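Local structure of periplasmic binding protein (4RY8) at residues M86-I89 / K90-L93; I296-M299 / D300-V303; W316-W319 / L320-L323. The protein binds 5-methylthioribose between its two lobes, probably as the solute-binding component of a bacterial sugar transporter. All coordinates share one frame; numbering follows the deposited sequence.

Contact 1: M86-I89 / K90-L93; sequences MPKI and KEAL
Lys88 and Glu91, three residues apart, run side by side from one helix, pointing the same way, and join in a salt bridge. Lys88 NZ stands 2.9 Å from Glu91 OE1, which it meets from above the carboxylate plane, 37° out of it. Glu91 sends CG away from its backbone nitrogen (chi1 -179°) and stays extended beyond it, while the lysine chain bends three times to bring its ammonium alongside. Cutting this lysine back to an alanine is likely to leave the Glu91 carboxylate without its mate and to bare part of Val61 and Ile64 on helix 57-69, which the lysine chain touches. The helix, 82-94, is the crossover of a right-handed beta-alpha-beta unit between strands 74-78 and 98-102, the repeating element of this Rossmann-like lobe. Backbone hydrogen bonds knit its turns: Lys90 N to Met86 O at 3.0 Å, Glu91 N to Pro87 O at 2.9 Å. Pro87 has no N-H to give, yet its carbonyl still accepts. Apolar contacts lie elsewhere on the helix. Ile89 CG2 lies 4.1 Å from Leu93 CD1, branched side chains suited to a buried face, and the Met86 chain slants across that of Lys90, whose NZ bridges to Asp108.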
loop_
_atom_site.group_PDB
_atom_site.type_symbol
_atom_site.label_atom_id
_atom_site.label_comp_id
_atom_site.label_asym_id
_atom_site.label_seq_id
_atom_site.Cartn_x
_atom_site.Cartn_y
_atom_site.Cartn_z
ATOM N N MET C 86 15.452 24.316 -3.705
ATOM C CA MET C 86 14.273 24.852 -4.409
ATOM C C MET C 86 14.599 26.024 -5.333
ATOM O O MET C 86 14.095 26.044 -6.447
ATOM C CB MET C 86 13.156 25.269 -3.416
ATOM C CG MET C 86 11.720 24.883 -3.776
ATOM S SD MET C 86 11.464 23.282 -4.585
ATOM C CE MET C 86 11.359 23.892 -6.258
ATOM N N PRO C 87 15.426 26.992 -4.877
ATOM C CA PRO C 87 15.731 28.166 -5.719
ATOM C C PRO C 87 16.612 27.857 -6.939
ATOM O O PRO C 87 16.459 28.470 -7.994
ATOM C CB PRO C 87 16.453 29.132 -4.749
ATOM C CG PRO C 87 16.115 28.651 -3.376
ATOM C CD PRO C 87 15.949 27.163 -3.504
ATOM N N LYS C 88 17.548 26.936 -6.781
ATOM C CA LYS C 88 18.331 26.435 -7.901
ATOM C C LYS C 88 17.425 25.737 -8.934
ATOM O O LYS C 88 17.595 25.954 -10.122
ATOM C CB LYS C 88 19.423 25.475 -7.414
ATOM C CG LYS C 88 20.494 26.150 -6.565
ATOM C CD LYS C 88 21.417 26.998 -7.428
ATOM C CE LYS C 88 21.495 28.440 -6.952
ATOM N NZ LYS C 88 21.682 29.340 -8.129
ATOM N N ILE C 89 16.447 24.966 -8.461
ATOM C CA ILE C 89 15.478 24.293 -9.340
ATOM C C ILE C 89 14.632 25.327 -10.086
ATOM O O ILE C 89 14.473 25.231 -11.302
ATOM C CB ILE C 89 14.587 23.281 -8.570
ATOM C CG1 ILE C 89 15.383 22.045 -8.191
ATOM C CG2 ILE C 89 13.423 22.783 -9.410
ATOM C CD1 ILE C 89 14.700 21.166 -7.163
ATOM N N LYS C 90 14.119 26.342 -9.383
ATOM C CA LYS C 90 13.286 27.361 -10.026
ATOM C C LYS C 90 14.082 28.163 -11.031
ATOM O O LYS C 90 13.591 28.429 -12.138
ATOM C CB LYS C 90 12.657 28.310 -9.018
ATOM C CG LYS C 90 11.682 27.634 -8.076
ATOM C CD LYS C 90 10.309 27.380 -8.691
ATOM C CE LYS C 90 9.280 27.209 -7.573
ATOM N NZ LYS C 90 7.943 26.748 -8.041
ATOM N N GLU C 91 15.302 28.566 -10.651
ATOM C CA GLU C 91 16.184 29.259 -11.579
ATOM C C GLU C 91 16.395 28.459 -12.860
ATOM O O GLU C 91 16.228 28.985 -13.972
ATOM C CB GLU C 91 17.533 29.518 -10.941
ATOM C CG GLU C 91 18.476 30.258 -11.859
ATOM C CD GLU C 91 19.751 30.687 -11.167
ATOM O OE1 GLU C 91 19.817 30.622 -9.916
ATOM O OE2 GLU C 91 20.691 31.080 -11.886
ATOM N N ALA C 92 16.776 27.197 -12.692
ATOM C CA ALA C 92 16.977 26.307 -13.813
ATOM C C ALA C 92 15.765 26.292 -14.745
ATOM O O ALA C 92 15.911 26.507 -15.934
ATOM C CB ALA C 92 17.312 24.914 -13.328
ATOM N N LEU C 93 14.581 26.059 -14.184
ATOM C CA LEU C 93 13.324 26.085 -14.941
ATOM C C LEU C 93 13.105 27.363 -15.729
ATOM O O LEU C 93 12.731 27.313 -16.906
ATOM C CB LEU C 93 12.136 25.838 -14.004
ATOM C CG LEU C 93 12.071 24.483 -13.328
ATOM C CD1 LEU C 93 11.028 24.517 -12.224
ATOM C CD2 LEU C 93 11.804 23.388 -14.352
#

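Contact 2: I296-M299 / D300-V303; sequences ITNM and DELV
An asparagine N-cap opens helix 299-305: Asn298 accepts from Glu301 N in the first turn, where backbone N-H groups have no earlier turn to bond to. The bond to Asn298 OD1 is 2.9 Å long, nearly straight (174°) and nearly along the C=O axis. With CG set between its own backbone nitrogen and carbonyl carbon (chi1 68°), the short asparagine amide folds back over the helix end. The Glu301 carboxylate turns back to Thr297, just before the N-cap. Its OE1 is gripped twice by Thr297, by the backbone N at 2.8 Å and by the hydroxyl OG1 at 2.9 Å, and the long extended glutamate suits that span. Two donors on one oxygen, close to the positive end of a helix dipole, would probably favour the charged carboxylate. Beneath the polar cap, Ile296 CG2 rests on Leu302 CB at 3.8 Å, and Phe290 of helix 288-293 touches both residues. Met299 lies beside Leu302, and the bends of its unbranched thioether chain at chi2 and chi3 bring it against Val232 and Ile237; its N bonds to Thr234 OG1. In this pairing, Met299 SD lies 4.2 Å from Leu302 CD2.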
loop_
_atom_site.group_PDB
_atom_site.type_symbol
_atom_site.label_atom_id
_atom_site.label_comp_id
_atom_site.label_asym_id
_atom_site.label_seq_id
_atom_site.Cartn_x
_atom_site.Cartn_y
_atom_site.Cartn_z
ATOM N N ILE C 296 17.546 -18.646 -6.863
ATOM C CA ILE C 296 17.919 -17.324 -7.311
ATOM C C ILE C 296 19.188 -16.947 -6.564
ATOM O O ILE C 296 19.231 -17.071 -5.337
ATOM C CB ILE C 296 16.783 -16.314 -7.022
ATOM C CG1 ILE C 296 15.569 -16.701 -7.878
ATOM C CG2 ILE C 296 17.224 -14.869 -7.302
ATOM C CD1 ILE C 296 14.311 -15.933 -7.559
ATOM N N THR C 297 20.212 -16.542 -7.326
ATOM C CA THR C 297 21.509 -16.097 -6.809
ATOM C C THR C 297 21.919 -14.681 -7.251
ATOM O O THR C 297 22.925 -14.160 -6.781
ATOM C CB THR C 297 22.636 -17.005 -7.310
ATOM O OG1 THR C 297 22.973 -16.616 -8.640
ATOM C CG2 THR C 297 22.223 -18.459 -7.292
ATOM N N ASN C 298 21.177 -14.064 -8.167
ATOM C CA ASN C 298 21.528 -12.735 -8.659
ATOM C C ASN C 298 20.324 -11.999 -9.283
ATOM O O ASN C 298 19.265 -12.588 -9.487
ATOM C CB ASN C 298 22.723 -12.797 -9.625
ATOM C CG ASN C 298 22.391 -13.503 -10.937
ATOM O OD1 ASN C 298 21.272 -13.427 -11.430
ATOM N ND2 ASN C 298 23.380 -14.138 -11.527
ATOM N N MET C 299 20.470 -10.697 -9.519
ATOM C CA MET C 299 19.388 -9.910 -10.100
ATOM C C MET C 299 18.898 -10.419 -11.464
ATOM O O MET C 299 17.711 -10.316 -11.789
ATOM C CB MET C 299 19.786 -8.435 -10.200
ATOM C CG MET C 299 19.792 -7.703 -8.871
ATOM S SD MET C 299 18.149 -7.534 -8.152
ATOM C CE MET C 299 17.360 -6.410 -9.305
ATOM N N ASP C 300 19.776 -11.011 -12.254
ATOM C CA ASP C 300 19.344 -11.530 -13.550
ATOM C C ASP C 300 18.233 -12.549 -13.336
ATOM O O ASP C 300 17.151 -12.450 -13.902
ATOM C CB ASP C 300 20.522 -12.160 -14.284
ATOM C CG ASP C 300 21.585 -11.142 -14.646
ATOM O OD1 ASP C 300 21.217 -10.086 -15.206
ATOM O OD2 ASP C 300 22.781 -11.382 -14.355
ATOM N N GLU C 301 18.534 -13.511 -12.478
ATOM C CA GLU C 301 17.630 -14.588 -12.099
ATOM C C GLU C 301 16.409 -14.143 -11.354
ATOM O O GLU C 301 15.378 -14.771 -11.392
ATOM C CB GLU C 301 18.397 -15.646 -11.283
ATOM C CG GLU C 301 19.380 -16.448 -12.146
ATOM C CD GLU C 301 20.492 -17.122 -11.350
ATOM O OE1 GLU C 301 20.465 -17.112 -10.089
ATOM O OE2 GLU C 301 21.427 -17.632 -11.991
ATOM N N LEU C 302 16.483 -13.030 -10.656
ATOM C CA LEU C 302 15.321 -12.662 -9.904
ATOM C C LEU C 302 14.257 -12.041 -10.800
ATOM O O LEU C 302 13.066 -12.237 -10.598
ATOM C CB LEU C 302 15.704 -11.687 -8.800
ATOM C CG LEU C 302 14.482 -11.065 -8.196
ATOM C CD1 LEU C 302 13.537 -12.014 -7.502
ATOM C CD2 LEU C 302 14.988 -10.047 -7.177
ATOM N N VAL C 303 14.715 -11.234 -11.737
ATOM C CA VAL C 303 13.851 -10.501 -12.668
ATOM C C VAL C 303 13.140 -11.507 -13.564
ATOM O O VAL C 303 11.945 -11.384 -13.836
ATOM C CB VAL C 303 14.671 -9.524 -13.555
ATOM C CG1 VAL C 303 13.866 -9.043 -14.758
ATOM C CG2 VAL C 303 15.115 -8.314 -12.752
#

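Contact 3: W316-W319 / L320-L323; sequences WPEW and LKAL
Leu320 is caught between two tryptophans at the start of the C-terminal helix, the tightly packed half of this contact. Its CB sits over one face of Trp319, 4.1 Å from the centroid of the six-membered ring and 15° off the ring normal, a CH-pi contact. In Trp319 a chi1 of 63° tucks the indole back over the helix backbone toward the next residue. From the other indole, Trp316 CE3 approaches Leu320 CD2 at 3.9 Å. Pro317 at the N-cap has no side-chain acceptor to offer, but its rigid ring packs through CG on Leu320 CB, and Pro317 O accepts from Lys321 N at 3.2 Å. The polar part, toward exposed Glu318, is looser. Glu318 and Lys321 run side by side, but Glu318 OE2 and Lys321 NZ form only a long salt bridge of 3.9 Å, while the lysine's methylenes pass along Trp316, its CB 3.8 Å from Trp316 CE3. The packed side faces the protein: Trp319 NE1 bonds to Glu273 and its ring meets Phe10, while Trp316 and Leu320 both touch Arg264 of helix 255-270 and pack on helix 28-44, through Met40 and Leu44.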
loop_
_atom_site.group_PDB
_atom_site.type_symbol
_atom_site.label_atom_id
_atom_site.label_comp_id
_atom_site.label_asym_id
_atom_site.label_seq_id
_atom_site.Cartn_x
_atom_site.Cartn_y
_atom_site.Cartn_z
ATOM N N TRP C 316 8.018 5.901 -22.895
ATOM C CA TRP C 316 8.592 5.447 -24.146
ATOM C C TRP C 316 7.849 6.077 -25.336
ATOM O O TRP C 316 7.271 5.351 -26.162
ATOM C CB TRP C 316 8.497 3.916 -24.234
ATOM C CG TRP C 316 9.472 3.146 -23.364
ATOM C CD1 TRP C 316 9.204 2.530 -22.182
ATOM C CD2 TRP C 316 10.845 2.893 -23.645
ATOM N NE1 TRP C 316 10.335 1.929 -21.690
ATOM C CE2 TRP C 316 11.358 2.135 -22.574
ATOM C CE3 TRP C 316 11.700 3.246 -24.694
ATOM C CZ2 TRP C 316 12.679 1.714 -22.522
ATOM C CZ3 TRP C 316 13.014 2.825 -24.647
ATOM C CH2 TRP C 316 13.493 2.067 -23.564
ATOM N N PRO C 317 7.870 7.422 -25.450
ATOM C CA PRO C 317 7.208 8.031 -26.610
ATOM C C PRO C 317 7.711 7.417 -27.911
ATOM O O PRO C 317 8.818 6.870 -27.956
ATOM C CB PRO C 317 7.584 9.524 -26.522
ATOM C CG PRO C 317 8.479 9.673 -25.333
ATOM C CD PRO C 317 8.370 8.431 -24.498
ATOM N N GLU C 318 6.916 7.499 -28.964
ATOM C CA GLU C 318 7.246 6.767 -30.177
ATOM C C GLU C 318 8.629 7.112 -30.688
ATOM O O GLU C 318 9.421 6.221 -31.024
ATOM C CB GLU C 318 6.217 7.047 -31.277
ATOM C CG GLU C 318 4.827 6.523 -30.978
ATOM C CD GLU C 318 4.828 5.058 -30.597
ATOM O OE1 GLU C 318 3.974 4.677 -29.774
ATOM O OE2 GLU C 318 5.683 4.298 -31.113
ATOM N N TRP C 319 8.906 8.411 -30.765
ATOM C CA TRP C 319 10.183 8.889 -31.291
ATOM C C TRP C 319 11.396 8.409 -30.489
ATOM O O TRP C 319 12.453 8.143 -31.043
ATOM C CB TRP C 319 10.165 10.421 -31.413
ATOM C CG TRP C 319 10.021 11.170 -30.114
ATOM C CD1 TRP C 319 8.862 11.653 -29.561
ATOM C CD2 TRP C 319 11.077 11.546 -29.227
ATOM N NE1 TRP C 319 9.139 12.284 -28.373
ATOM C CE2 TRP C 319 10.488 12.236 -28.143
ATOM C CE3 TRP C 319 12.459 11.358 -29.230
ATOM C CZ2 TRP C 319 11.237 12.760 -27.097
ATOM C CZ3 TRP C 319 13.201 11.866 -28.154
ATOM C CH2 TRP C 319 12.574 12.554 -27.107
ATOM N N LEU C 320 11.241 8.289 -29.186
ATOM C CA LEU C 320 12.343 7.875 -28.347
ATOM C C LEU C 320 12.685 6.402 -28.498
ATOM O O LEU C 320 13.865 6.046 -28.507
ATOM C CB LEU C 320 12.041 8.178 -26.875
ATOM C CG LEU C 320 13.234 8.072 -25.920
ATOM C CD1 LEU C 320 13.170 9.201 -24.899
ATOM C CD2 LEU C 320 13.283 6.720 -25.214
ATOM N N LYS C 321 11.678 5.533 -28.570
ATOM C CA LYS C 321 11.953 4.098 -28.711
ATOM C C LYS C 321 12.435 3.840 -30.126
ATOM O O LYS C 321 13.313 3.012 -30.322
ATOM C CB LYS C 321 10.742 3.219 -28.367
ATOM C CG LYS C 321 9.765 3.009 -29.510
ATOM C CD LYS C 321 8.558 2.163 -29.110
ATOM C CE LYS C 321 7.814 2.775 -27.933
ATOM N NZ LYS C 321 6.402 2.331 -27.828
ATOM N N ALA C 322 11.877 4.564 -31.098
ATOM C CA ALA C 322 12.363 4.505 -32.485
ATOM C C ALA C 322 13.837 4.910 -32.555
ATOM O O ALA C 322 14.629 4.268 -33.219
ATOM C CB ALA C 322 11.534 5.403 -33.389
ATOM N N LEU C 323 14.194 5.972 -31.843
ATOM C CA LEU C 323 15.580 6.435 -31.760
ATOM C C LEU C 323 16.542 5.372 -31.204
ATOM O O LEU C 323 17.615 5.168 -31.758
ATOM C CB LEU C 323 15.638 7.699 -30.901
ATOM C CG LEU C 323 16.987 8.317 -30.604
ATOM C CD1 LEU C 323 17.828 8.495 -31.858
ATOM C CD2 LEU C 323 16.749 9.647 -29.914
#

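How the contacts relate
The three contacts come in series along the chain, each within or at the start of a separate helix. Contact 1 belongs to helix 82-94, packed against the parallel sheet of the first lobe. Contacts 2 and 3 open the last two helices, 299-305 and 318-326, with centres 28 Å apart and nearest atoms about 13 Å apart. Contacts 1 and 2 lie on opposite sides of the chain's centre, 40 Å between centres. Contact 3 packs on helix 28-44, in the lobe of contact 1 (centres 28 Å apart, nearest atoms about 17 Å); the C-terminal chain thus returns to the first lobe. The Met299 side chain of contact 2 is about 12 Å from the bound sugar, so it lies outside the immediate pocket.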